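PDB 5LW6: Ddb_g0293866 from Dictyostelium discoideum, which binds ADP-ribose through its macrodomain, the part present here, and as a whole protein probably senses DNA damage and binds poly-ADP-ribose. Local coordinates for residues E53-F66 with L141-R153. Residues are numbered along the deposited sequence; the frame is centred on the assembly and turned at random.
Sequences ERSLAFPFISTSTF and LGCKLFATESTWR
L56 and A57 of strand 55-59 pair in parallel with L145 and F146 of strand 145-149, the strand axes 4.7 Å apart. These are central neighbours in the mixed, helix-flanked sheet of the macrodomain. Strand 95-101 pairs with the other edge of 55-59, and 213-217 with the other edge of 145-149. S55 O accepts from L145 N, A57 N donates to L145 O, and A57 O accepts from A147 N.

On one face of the sheet, L56 CD1 lies 3.7 Å from L145 CB and also touches A147 CB. The two leucine side chains cross at about a right angle. On the other face, A57 CB touches both C143 CB and F146 CD2.

At the start of the pairing, S55 OG takes a nearly straight bond from K144 N at 2.9 Å, N-H...O 166°. Its chi1 of 42° sets OG between the backbone N and the carbonyl carbon, close to E53. The hydroxyl gives its proton to E53 OE2, within its own segment, while the bond from K144 N joins the two segments. The K144 chain runs across E53, with CE 3.6 Å from E53 CG.

Past P59, 53-66 turns away through a type II beta turn, F60 to T63, and E149, at the end of its strand, bridges the widening gap. Its chain is extended beyond CG and passes P59 in the opposite direction. S62 N, inside the turn, donates to E149 OE2 at 2.8 Å from well above the carboxylate plane. The other oxygen, OE1, accepts from a water that in turn accepts from F66 N. The same OE1 sits over one face of the F66 ring, 3.7 Å from CD2, while S150 O lies in the ring plane at its edge, 3.8 Å from F66 CZ.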
ATOM      1  N   GLU A  53      13.340  -2.994   9.481  1.00 15.69           N
ATOM      2  CA  GLU A  53      12.149  -3.784   9.859  1.00 15.44           C
ATOM      3  C   GLU A  53      11.028  -3.641   8.779  1.00 13.40           C
ATOM      4  O   GLU A  53      10.808  -2.531   8.258  1.00 12.91           O
ATOM      5  CB  GLU A  53      11.598  -3.415  11.216  1.00 19.15           C
ATOM      6  CG  GLU A  53      10.636  -2.311  11.232  1.00 27.67           C
ATOM      7  CD  GLU A  53       9.814  -2.109  12.525  1.00 30.51           C
ATOM      8  OE1 GLU A  53       9.947  -2.861  13.535  1.00 34.05           O
ATOM      9  OE2 GLU A  53       8.995  -1.178  12.482  1.00 27.60           O
ATOM     10  N   ARG A  54      10.399  -4.772   8.446  1.00 12.00           N
ATOM     11  CA  ARG A  54       9.368  -4.817   7.400  1.00 11.23           C
ATOM     12  C   ARG A  54       8.018  -4.416   7.994  1.00 10.57           C
ATOM     13  O   ARG A  54       7.071  -5.226   8.061  1.00 10.56           O
ATOM     14  CB  ARG A  54       9.364  -6.144   6.746  1.00 12.70           C
ATOM     15  CG  ARG A  54      10.531  -6.352   5.811  1.00 13.02           C
ATOM     16  CD  ARG A  54      10.613  -7.785   5.258  1.00 14.87           C
ATOM     17  NE  ARG A  54      10.899  -8.686   6.317  1.00 13.28           N
ATOM     18  CZ  ARG A  54      11.090  -9.979   6.162  1.00 15.15           C
ATOM     19  NH1 ARG A  54      10.975 -10.513   4.950  1.00 15.32           N
ATOM     20  NH2 ARG A  54      11.435 -10.721   7.213  1.00 16.24           N
ATOM     21  N   SER A  55       7.877  -3.139   8.395  1.00  9.99           N
ATOM     22  CA  SER A  55       6.635  -2.671   9.025  1.00  9.84           C
ATOM     23  C   SER A  55       5.987  -1.774   7.939  1.00 10.14           C
ATOM     24  O   SER A  55       6.567  -0.758   7.587  1.00 10.57           O
ATOM     25  CB  SER A  55       6.835  -1.869  10.293  1.00 10.79           C
ATOM     26  OG  SER A  55       7.887  -0.945  10.234  1.00 11.66           O
ATOM     27  N   LEU A  56       4.851  -2.174   7.422  1.00  9.80           N
ATOM     28  CA  LEU A  56       4.166  -1.514   6.292  1.00  9.95           C
ATOM     29  C   LEU A  56       2.768  -1.110   6.652  1.00 10.28           C
ATOM     30  O   LEU A  56       1.986  -1.953   7.035  1.00 10.70           O
ATOM     31  CB  LEU A  56       4.063  -2.439   5.093  1.00 10.20           C
ATOM     32  CG  LEU A  56       3.289  -1.906   3.892  1.00 10.02           C
ATOM     33  CD1 LEU A  56       3.947  -0.726   3.216  1.00 10.58           C
ATOM     34  CD2 LEU A  56       3.095  -3.101   2.969  1.00  9.94           C
ATOM     35  N   ALA A  57       2.454   0.181   6.435  1.00 10.02           N
ATOM     36  CA  ALA A  57       1.128   0.708   6.516  1.00 10.19           C
ATOM     37  C   ALA A  57       0.626   0.881   5.116  1.00  9.97           C
ATOM     38  O   ALA A  57       1.317   1.469   4.284  1.00  9.05           O
ATOM     39  CB  ALA A  57       1.131   2.053   7.214  1.00 10.89           C
ATOM     40  N   PHE A  58      -0.542   0.303   4.809  1.00  8.94           N
ATOM     41  CA  PHE A  58      -0.974   0.306   3.403  1.00  9.11           C
ATOM     42  C   PHE A  58      -2.463   0.410   3.336  1.00 10.01           C
ATOM     43  O   PHE A  58      -3.113   0.043   4.270  1.00  9.10           O
ATOM     44  CB  PHE A  58      -0.480  -0.924   2.633  1.00  9.85           C
ATOM     45  CG  PHE A  58      -0.986  -2.244   3.142  1.00  8.91           C
ATOM     46  CD1 PHE A  58      -0.402  -2.850   4.231  1.00 10.05           C
ATOM     47  CD2 PHE A  58      -2.026  -2.874   2.502  1.00 10.44           C
ATOM     48  CE1 PHE A  58      -0.872  -4.070   4.704  1.00 10.44           C
ATOM     49  CE2 PHE A  58      -2.501  -4.130   2.936  1.00 11.54           C
ATOM     50  CZ  PHE A  58      -1.890  -4.738   4.050  1.00 11.14           C
ATOM     51  N   PRO A  59      -2.987   1.006   2.252  1.00  9.84           N
ATOM     52  CA  PRO A  59      -4.408   1.082   2.101  1.00 10.85           C
ATOM     53  C   PRO A  59      -5.052  -0.249   1.638  1.00 10.32           C
ATOM     54  O   PRO A  59      -4.357  -1.168   1.221  1.00 10.09           O
ATOM     55  CB  PRO A  59      -4.549   2.205   1.052  1.00 11.97           C
ATOM     56  CG  PRO A  59      -3.431   1.940   0.146  1.00 12.09           C
ATOM     57  CD  PRO A  59      -2.275   1.555   1.079  1.00 10.87           C
ATOM     58  N   PHE A  60      -6.379  -0.336   1.809  1.00 11.62           N
ATOM     59  CA  PHE A  60      -7.206  -1.416   1.271  1.00 11.47           C
ATOM     60  C   PHE A  60      -7.371  -1.105  -0.214  1.00 12.51           C
ATOM     61  O   PHE A  60      -8.257  -0.342  -0.643  1.00 11.41           O
ATOM     62  CB  PHE A  60      -8.499  -1.434   2.060  1.00 11.72           C
ATOM     63  CG  PHE A  60      -9.437  -2.566   1.775  1.00 11.04           C
ATOM     64  CD1 PHE A  60      -9.029  -3.718   1.137  1.00 10.98           C
ATOM     65  CD2 PHE A  60     -10.776  -2.516   2.294  1.00 10.95           C
ATOM     66  CE1 PHE A  60      -9.879  -4.789   0.959  1.00 10.48           C
ATOM     67  CE2 PHE A  60     -11.648  -3.606   2.074  1.00 11.09           C
ATOM     68  CZ  PHE A  60     -11.208  -4.722   1.396  1.00 11.06           C
ATOM     69  N   ILE A  61      -6.425  -1.634  -0.983  1.00 11.83           N
ATOM     70  CA  ILE A  61      -6.144  -1.103  -2.317  1.00 12.23           C
ATOM     71  C   ILE A  61      -7.394  -1.064  -3.181  1.00 13.36           C
ATOM     72  O   ILE A  61      -8.112  -2.064  -3.262  1.00 12.19           O
ATOM     73  CB  ILE A  61      -4.990  -1.886  -2.982  1.00 12.18           C
ATOM     74  CG1 ILE A  61      -3.769  -1.966  -2.012  1.00 12.24           C
ATOM     75  CG2 ILE A  61      -4.755  -1.371  -4.389  1.00 12.39           C
ATOM     76  CD1 ILE A  61      -2.617  -2.733  -2.635  1.00 12.05           C
ATOM     77  N   SER A  62      -7.637   0.123  -3.742  1.00 13.43           N
ATOM     78  CA  SER A  62      -8.679   0.421  -4.778  1.00 13.42           C
ATOM     79  C   SER A  62     -10.098   0.489  -4.246  1.00 14.70           C
ATOM     80  O   SER A  62     -11.021   0.659  -5.028  1.00 17.29           O
ATOM     81  CB  SER A  62      -8.592  -0.588  -5.910  1.00 16.53           C
ATOM     82  OG  SER A  62      -7.356  -0.363  -6.584  1.00 15.68           O
ATOM     83  N   THR A  63     -10.303   0.377  -2.948  1.00 13.57           N
ATOM     84  CA  THR A  63     -11.642   0.253  -2.416  1.00 15.21           C
ATOM     85  C   THR A  63     -12.357   1.533  -2.183  1.00 22.84           C
ATOM     86  O   THR A  63     -13.579   1.546  -1.992  1.00 26.89           O
ATOM     87  CB  THR A  63     -11.720  -0.527  -1.095  1.00 15.32           C
ATOM     88  OG1 THR A  63     -10.950   0.069  -0.082  1.00 14.84           O
ATOM     89  CG2 THR A  63     -11.246  -1.947  -1.317  1.00 16.02           C
ATOM     90  N   SER A  64     -11.714   2.627  -2.101  1.00 22.23           N
ATOM     91  CA  SER A  64     -12.726   3.704  -1.788  1.00 25.51           C
ATOM     92  C   SER A  64     -12.975   4.535  -3.020  1.00 20.83           C
ATOM     93  O   SER A  64     -13.828   4.165  -3.882  1.00 22.32           O
ATOM     94  CB  SER A  64     -12.343   4.485  -0.552  1.00 25.10           C
ATOM     95  OG  SER A  64     -10.934   4.532  -0.474  1.00 33.98           O
ATOM     96  N   THR A  65     -12.161   5.562  -3.211  1.00 19.75           N
ATOM     97  CA  THR A  65     -12.310   6.391  -4.396  1.00 20.81           C
ATOM     98  C   THR A  65     -12.293   5.636  -5.721  1.00 20.00           C
ATOM     99  O   THR A  65     -13.065   5.967  -6.620  1.00 18.86           O
ATOM    100  CB  THR A  65     -11.180   7.470  -4.380  1.00 23.11           C
ATOM    101  OG1 THR A  65     -11.350   8.274  -3.208  1.00 25.11           O
ATOM    102  CG2 THR A  65     -11.194   8.337  -5.573  1.00 24.95           C
ATOM    103  N   PHE A  66     -11.372   4.647  -5.870  1.00 17.21           N
ATOM    104  CA  PHE A  66     -11.295   3.825  -7.110  1.00 17.10           C
ATOM    105  C   PHE A  66     -12.454   2.893  -7.375  1.00 16.34           C
ATOM    106  O   PHE A  66     -12.613   2.313  -8.486  1.00 17.09           O
ATOM    107  CB  PHE A  66      -9.967   3.059  -7.144  1.00 17.80           C
ATOM    108  CG  PHE A  66      -8.784   3.929  -7.536  1.00 21.38           C
ATOM    109  CD1 PHE A  66      -8.885   5.302  -7.594  1.00 21.43           C
ATOM    110  CD2 PHE A  66      -7.545   3.359  -7.779  1.00 22.43           C
ATOM    111  CE1 PHE A  66      -7.782   6.102  -7.913  1.00 23.98           C
ATOM    112  CE2 PHE A  66      -6.422   4.149  -8.071  1.00 25.58           C
ATOM    113  CZ  PHE A  66      -6.534   5.534  -8.136  1.00 24.71           C
ATOM    114  N   LEU A 141       1.574   5.323  12.782  1.00 16.75           N
ATOM    115  CA  LEU A 141       1.223   3.942  13.149  1.00 16.03           C
ATOM    116  C   LEU A 141       2.422   3.073  13.377  1.00 18.02           C
ATOM    117  O   LEU A 141       2.268   1.879  13.479  1.00 21.76           O
ATOM    118  CB  LEU A 141       0.340   3.324  12.061  1.00 18.85           C
ATOM    119  CG  LEU A 141      -0.885   4.161  11.691  1.00 20.12           C
ATOM    120  CD1 LEU A 141      -1.558   3.415  10.556  1.00 21.90           C
ATOM    121  CD2 LEU A 141      -1.855   4.299  12.829  1.00 20.25           C
ATOM    122  N   GLY A 142       3.613   3.656  13.385  1.00 17.16           N
ATOM    123  CA  GLY A 142       4.827   2.940  13.711  1.00 19.47           C
ATOM    124  C   GLY A 142       5.358   2.058  12.580  1.00 17.66           C
ATOM    125  O   GLY A 142       5.937   0.979  12.854  1.00 18.12           O
ATOM    126  N   CYS A 143       5.169   2.471  11.329  1.00 12.57           N
ATOM    127  CA  CYS A 143       5.583   1.640  10.198  1.00 13.15           C
ATOM    128  C   CYS A 143       6.655   2.369   9.437  1.00 12.70           C
ATOM    129  O   CYS A 143       6.514   3.563   9.194  1.00 13.33           O
ATOM    130  CB  CYS A 143       4.430   1.345   9.262  1.00 14.10           C
ATOM    131  SG  CYS A 143       3.192   0.210  10.031  1.00 16.23           S
ATOM    132  N   LYS A 144       7.721   1.660   9.084  1.00 11.23           N
ATOM    133  CA  LYS A 144       8.801   2.228   8.351  1.00 11.27           C
ATOM    134  C   LYS A 144       8.523   2.458   6.867  1.00 10.89           C
ATOM    135  O   LYS A 144       9.209   3.292   6.217  1.00 10.83           O
ATOM    136  CB  LYS A 144      10.078   1.405   8.552  1.00 13.88           C
ATOM    137  CG  LYS A 144      10.584   1.556   9.963  1.00 16.87           C
ATOM    138  CD  LYS A 144      11.977   0.940  10.058  1.00 19.98           C
ATOM    139  CE  LYS A 144      12.443   0.791  11.534  1.00 22.03           C
ATOM    140  NZ  LYS A 144      12.908   2.147  11.890  1.00 22.43           N
ATOM    141  N   LEU A 145       7.521   1.742   6.338  1.00 10.02           N
ATOM    142  CA  LEU A 145       7.121   1.859   4.965  1.00  9.99           C
ATOM    143  C   LEU A 145       5.628   2.292   4.946  1.00 10.30           C
ATOM    144  O   LEU A 145       4.815   1.752   5.643  1.00 10.33           O
ATOM    145  CB  LEU A 145       7.276   0.583   4.122  1.00 11.20           C
ATOM    146  CG  LEU A 145       8.716   0.040   4.035  1.00 13.24           C
ATOM    147  CD1 LEU A 145       8.901  -0.821   5.244  1.00 14.90           C
ATOM    148  CD2 LEU A 145       8.923  -0.764   2.744  1.00 14.50           C
ATOM    149  N   PHE A 146       5.341   3.323   4.163  1.00  9.36           N
ATOM    150  CA  PHE A 146       3.991   3.889   4.095  1.00  9.07           C
ATOM    151  C   PHE A 146       3.577   3.903   2.629  1.00  9.14           C
ATOM    152  O   PHE A 146       4.240   4.549   1.836  1.00 10.10           O
ATOM    153  CB  PHE A 146       3.960   5.303   4.670  1.00  9.55           C
ATOM    154  CG  PHE A 146       2.564   5.862   4.786  1.00  9.57           C
ATOM    155  CD1 PHE A 146       1.950   6.491   3.714  1.00 10.84           C
ATOM    156  CD2 PHE A 146       1.847   5.687   5.913  1.00 10.42           C
ATOM    157  CE1 PHE A 146       0.650   6.969   3.773  1.00 11.34           C
ATOM    158  CE2 PHE A 146       0.565   6.181   6.033  1.00 10.15           C
ATOM    159  CZ  PHE A 146      -0.075   6.778   4.983  1.00 10.58           C
ATOM    160  N   ALA A 147       2.497   3.198   2.303  1.00  9.24           N
ATOM    161  CA  ALA A 147       1.997   3.060   0.926  1.00  9.55           C
ATOM    162  C   ALA A 147       0.796   3.957   0.744  1.00 10.21           C
ATOM    163  O   ALA A 147      -0.091   4.062   1.647  1.00 10.56           O
ATOM    164  CB  ALA A 147       1.601   1.660   0.639  1.00  9.24           C
ATOM    165  N   THR A 148       0.735   4.568  -0.441  1.00 10.90           N
ATOM    166  CA  THR A 148      -0.373   5.416  -0.858  1.00 11.64           C
ATOM    167  C   THR A 148      -0.786   5.092  -2.288  1.00 12.45           C
ATOM    168  O   THR A 148       0.060   4.846  -3.128  1.00 10.40           O
ATOM    169  CB  THR A 148       0.028   6.921  -0.707  1.00 13.59           C
ATOM    170  OG1 THR A 148      -1.092   7.769  -0.955  1.00 15.95           O
ATOM    171  CG2 THR A 148       1.156   7.317  -1.594  1.00 13.76           C
ATOM    172  N   GLU A 149      -2.079   5.189  -2.590  1.00 12.84           N
ATOM    173  CA  GLU A 149      -2.537   4.952  -3.980  1.00 14.15           C
ATOM    174  C   GLU A 149      -2.140   6.154  -4.836  1.00 14.35           C
ATOM    175  O   GLU A 149      -2.124   7.289  -4.356  1.00 14.47           O
ATOM    176  CB  GLU A 149      -4.011   4.803  -4.020  1.00 17.62           C
ATOM    177  CG  GLU A 149      -4.433   3.528  -3.291  1.00 20.77           C
ATOM    178  CD  GLU A 149      -5.928   3.168  -3.415  1.00 27.92           C
ATOM    179  OE1 GLU A 149      -6.715   3.810  -4.208  1.00 33.13           O
ATOM    180  OE2 GLU A 149      -6.342   2.299  -2.642  1.00 30.02           O
ATOM    181  N   SER A 150      -1.768   5.874  -6.051  1.00 13.24           N
ATOM    182  CA  SER A 150      -1.376   6.900  -7.001  1.00 14.52           C
ATOM    183  C   SER A 150      -1.919   6.554  -8.394  1.00 16.36           C
ATOM    184  O   SER A 150      -2.761   5.649  -8.571  1.00 16.57           O
ATOM    185  CB  SER A 150       0.155   7.030  -6.983  1.00 15.18           C
ATOM    186  OG  SER A 150       0.608   8.116  -7.784  1.00 17.97           O
ATOM    187  N   THR A 151      -1.475   7.292  -9.390  1.00 15.75           N
ATOM    188  CA  THR A 151      -1.907   7.022 -10.767  1.00 17.13           C
ATOM    189  C   THR A 151      -0.651   6.995 -11.617  1.00 15.58           C
ATOM    190  O   THR A 151       0.472   7.206 -11.111  1.00 13.93           O
ATOM    191  CB  THR A 151      -2.851   8.149 -11.305  1.00 18.39           C
ATOM    192  OG1 THR A 151      -2.075   9.334 -11.571  1.00 17.82           O
ATOM    193  CG2 THR A 151      -3.993   8.496 -10.362  1.00 19.97           C
ATOM    194  N   TRP A 152      -0.834   6.773 -12.923  1.00 16.22           N
ATOM    195  CA  TRP A 152       0.307   6.625 -13.793  1.00 17.76           C
ATOM    196  C   TRP A 152       1.266   7.833 -13.695  1.00 16.55           C
ATOM    197  O   TRP A 152       2.510   7.702 -13.900  1.00 16.28           O
ATOM    198  CB  TRP A 152      -0.129   6.326 -15.265  1.00 20.14           C
ATOM    199  CG  TRP A 152      -0.675   7.473 -15.963  1.00 19.77           C
ATOM    200  CD1 TRP A 152      -1.942   7.888 -15.935  1.00 21.63           C
ATOM    201  CD2 TRP A 152       0.066   8.434 -16.749  1.00 21.75           C
ATOM    202  NE1 TRP A 152      -2.055   9.077 -16.660  1.00 22.58           N
ATOM    203  CE2 TRP A 152      -0.833   9.390 -17.182  1.00 22.11           C
ATOM    204  CE3 TRP A 152       1.399   8.553 -17.122  1.00 23.53           C
ATOM    205  CZ2 TRP A 152      -0.448  10.480 -17.985  1.00 25.72           C
ATOM    206  CZ3 TRP A 152       1.779   9.636 -17.913  1.00 26.83           C
ATOM    207  CH2 TRP A 152       0.839  10.564 -18.343  1.00 24.82           C
ATOM    208  N   ARG A 153       0.705   8.996 -13.370  1.00 17.51           N
ATOM    209  CA  ARG A 153       1.496  10.222 -13.371  1.00 16.82           C
ATOM    210  C   ARG A 153       2.498  10.308 -12.228  1.00 15.09           C
ATOM    211  O   ARG A 153       3.422  11.100 -12.246  1.00 13.90           O
ATOM    212  CB  ARG A 153       0.596  11.442 -13.257  1.00 22.81           C
ATOM    213  CG  ARG A 153      -0.325  11.752 -14.393  1.00 29.28           C
ATOM    214  CD  ARG A 153       0.412  12.457 -15.515  1.00 38.01           C
ATOM    215  NE  ARG A 153       0.397  13.933 -15.558  1.00 43.01           N
ATOM    216  CZ  ARG A 153      -0.684  14.675 -15.865  1.00 44.82           C
ATOM    217  NH1 ARG A 153      -1.913  14.145 -16.073  1.00 42.05           N
ATOM    218  NH2 ARG A 153      -0.537  15.972 -15.910  1.00 46.26           N
TER
HETATM  219  O   HOH W   1      -9.207   3.950  -3.896  1.00 22.51           O